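PDB 4NLM: Lmo1340 protein from Listeria monocytogenes, which is of unknown function but is a surface protein, probably a lipoprotein, with a YqgU-like six-bladed beta-propeller domain. Local coordinates for residues F151-S155 and P156-F160. Residues are numbered along the deposited sequence; the frame is centred on the assembly and turned at random.
Sequences FVTYS and PEWNF
The indole of Trp158 carries CB of Ser155 on one face, a CH-pi contact in which the carbon stands 3.5 Å from the centroid of the six-membered ring and only 11° off the ring normal. At the indole edge lies the carbonyl O of Thr153. Trp158 NE1 reaches this Thr153 O at 3.1 Å, with a nearly straight N-H...O angle of 165°; the acceptor is close to the ring plane, although the donor stands well above the carbonyl plane. Edge bond and face contact together limit how the indole can turn; with CG set between its own backbone N and carbonyl carbon (chi1 63°), it turns back against Thr153 and Ser155. The Tyr154 ring meets CB of Phe160 and the carbonyl O of Asn159 obliquely; its CE2 is 3.8 Å from that CB, and CG1 of Val152 approaches the same methylene at 4.1 Å.

The backbone closes a tight antiparallel hairpin. Ser155 O accepts from Trp158 N at 3.1 Å and, more weakly, from Asn159 N, while Ser155 N donates to Asn159 O at 3.3 Å. Trp158 and Asn159 both face Ser155, which fits a classic beta bulge. Tyr154 and Phe160 follow as a non-hydrogen-bonded pair, where Thr153 O also takes a CA-H...O contact from Phe160 CA at 3.3 Å.

The backbone of Thr153 pairs with Gln161 on the returning strand. Val152, Tyr154 and Phe160 all touch Pro180, whereas Trp158 rests on Leu135. The turn connects the two central strands, 148-155 and 159-166, of a four-stranded antiparallel propeller blade flanked by strands 137-141 and 171-174.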
loop_
_atom_site.group_PDB
_atom_site.type_symbol
_atom_site.label_atom_id
_atom_site.label_comp_id
_atom_site.label_asym_id
_atom_site.label_seq_id
_atom_site.Cartn_x
_atom_site.Cartn_y
_atom_site.Cartn_z
ATOM N N PHE A 151 -5.931 11.930 -5.192
ATOM C CA PHE A 151 -4.637 11.737 -5.792
ATOM C C PHE A 151 -3.819 12.994 -5.812
ATOM O O PHE A 151 -4.334 14.123 -5.926
ATOM C CB PHE A 151 -4.758 11.091 -7.175
ATOM C CG PHE A 151 -5.653 11.804 -8.118
ATOM C CD1 PHE A 151 -5.125 12.754 -8.960
ATOM C CD2 PHE A 151 -6.986 11.482 -8.225
ATOM C CE1 PHE A 151 -5.909 13.450 -9.852
ATOM C CE2 PHE A 151 -7.788 12.165 -9.132
ATOM C CZ PHE A 151 -7.247 13.144 -9.936
ATOM N N VAL A 152 -2.522 12.751 -5.668
ATOM C CA VAL A 152 -1.507 13.770 -5.704
ATOM C C VAL A 152 -0.817 13.692 -7.060
ATOM O O VAL A 152 -0.274 12.633 -7.414
ATOM C CB VAL A 152 -0.491 13.559 -4.567
ATOM C CG1 VAL A 152 0.547 14.674 -4.585
ATOM C CG2 VAL A 152 -1.207 13.495 -3.224
ATOM N N THR A 153 -0.838 14.797 -7.796
ATOM C CA THR A 153 -0.154 14.884 -9.085
ATOM C C THR A 153 1.029 15.827 -8.998
ATOM O O THR A 153 0.963 16.877 -8.356
ATOM C CB THR A 153 -1.094 15.379 -10.198
ATOM O OG1 THR A 153 -1.780 16.565 -9.771
ATOM C CG2 THR A 153 -2.109 14.331 -10.546
ATOM N N TYR A 154 2.121 15.423 -9.638
ATOM C CA TYR A 154 3.359 16.182 -9.622
ATOM C C TYR A 154 3.730 16.663 -11.020
ATOM O O TYR A 154 3.537 15.929 -11.989
ATOM C CB TYR A 154 4.519 15.300 -9.159
ATOM C CG TYR A 154 4.416 14.794 -7.754
ATOM C CD1 TYR A 154 3.732 13.617 -7.471
ATOM C CD2 TYR A 154 4.962 15.504 -6.699
ATOM C CE1 TYR A 154 3.648 13.140 -6.180
ATOM C CE2 TYR A 154 4.865 15.040 -5.395
ATOM C CZ TYR A 154 4.220 13.852 -5.148
ATOM O OH TYR A 154 4.118 13.374 -3.863
ATOM N N SER A 155 4.189 17.899 -11.116
ATOM C CA SER A 155 4.736 18.443 -12.352
ATOM C C SER A 155 5.536 19.675 -11.987
ATOM O O SER A 155 5.218 20.350 -11.017
ATOM C CB SER A 155 3.615 18.837 -13.303
ATOM O OG SER A 155 4.121 19.232 -14.563
ATOM N N PRO A 156 6.607 19.982 -12.758
ATOM C CA PRO A 156 7.370 21.181 -12.405
ATOM C C PRO A 156 6.588 22.480 -12.478
ATOM O O PRO A 156 6.975 23.462 -11.848
ATOM C CB PRO A 156 8.505 21.212 -13.435
ATOM C CG PRO A 156 8.569 19.858 -14.035
ATOM C CD PRO A 156 7.236 19.210 -13.841
ATOM N N GLU A 157 5.487 22.481 -13.218
ATOM C CA GLU A 157 4.689 23.678 -13.357
ATOM C C GLU A 157 3.957 24.056 -12.082
ATOM O O GLU A 157 3.514 25.208 -11.938
ATOM C CB GLU A 157 3.641 23.512 -14.446
ATOM C CG GLU A 157 4.190 23.491 -15.846
ATOM C CD GLU A 157 4.733 22.160 -16.243
ATOM O OE1 GLU A 157 4.748 21.246 -15.414
ATOM O OE2 GLU A 157 5.120 22.012 -17.392
ATOM N N TRP A 158 3.731 23.098 -11.182
ATOM C CA TRP A 158 3.000 23.393 -9.944
ATOM C C TRP A 158 3.504 22.684 -8.683
ATOM O O TRP A 158 2.920 22.842 -7.624
ATOM C CB TRP A 158 1.518 23.057 -10.121
ATOM C CG TRP A 158 1.219 21.615 -10.375
ATOM C CD1 TRP A 158 1.180 20.595 -9.448
ATOM C CD2 TRP A 158 0.849 21.027 -11.621
ATOM N NE1 TRP A 158 0.840 19.428 -10.063
ATOM C CE2 TRP A 158 0.638 19.656 -11.393
ATOM C CE3 TRP A 158 0.724 21.518 -12.931
ATOM C CZ2 TRP A 158 0.262 18.797 -12.394
ATOM C CZ3 TRP A 158 0.378 20.658 -13.917
ATOM C CH2 TRP A 158 0.123 19.319 -13.656
ATOM N N ASN A 159 4.598 21.941 -8.799
ATOM C CA ASN A 159 5.187 21.154 -7.696
ATOM C C ASN A 159 4.302 19.937 -7.403
ATOM O O ASN A 159 4.489 18.892 -8.011
ATOM C CB ASN A 159 5.457 22.008 -6.445
ATOM C CG ASN A 159 6.205 21.237 -5.371
ATOM O OD1 ASN A 159 6.717 20.143 -5.619
ATOM N ND2 ASN A 159 6.281 21.807 -4.171
ATOM N N PHE A 160 3.300 20.093 -6.542
ATOM C CA PHE A 160 2.338 19.029 -6.335
ATOM C C PHE A 160 0.978 19.669 -6.102
ATOM O O PHE A 160 0.898 20.802 -5.680
ATOM C CB PHE A 160 2.685 18.120 -5.142
ATOM C CG PHE A 160 2.495 18.771 -3.820
ATOM C CD1 PHE A 160 3.504 19.538 -3.260
ATOM C CD2 PHE A 160 1.300 18.622 -3.120
ATOM C CE1 PHE A 160 3.326 20.140 -2.028
ATOM C CE2 PHE A 160 1.127 19.238 -1.902
ATOM C CZ PHE A 160 2.134 19.995 -1.356
#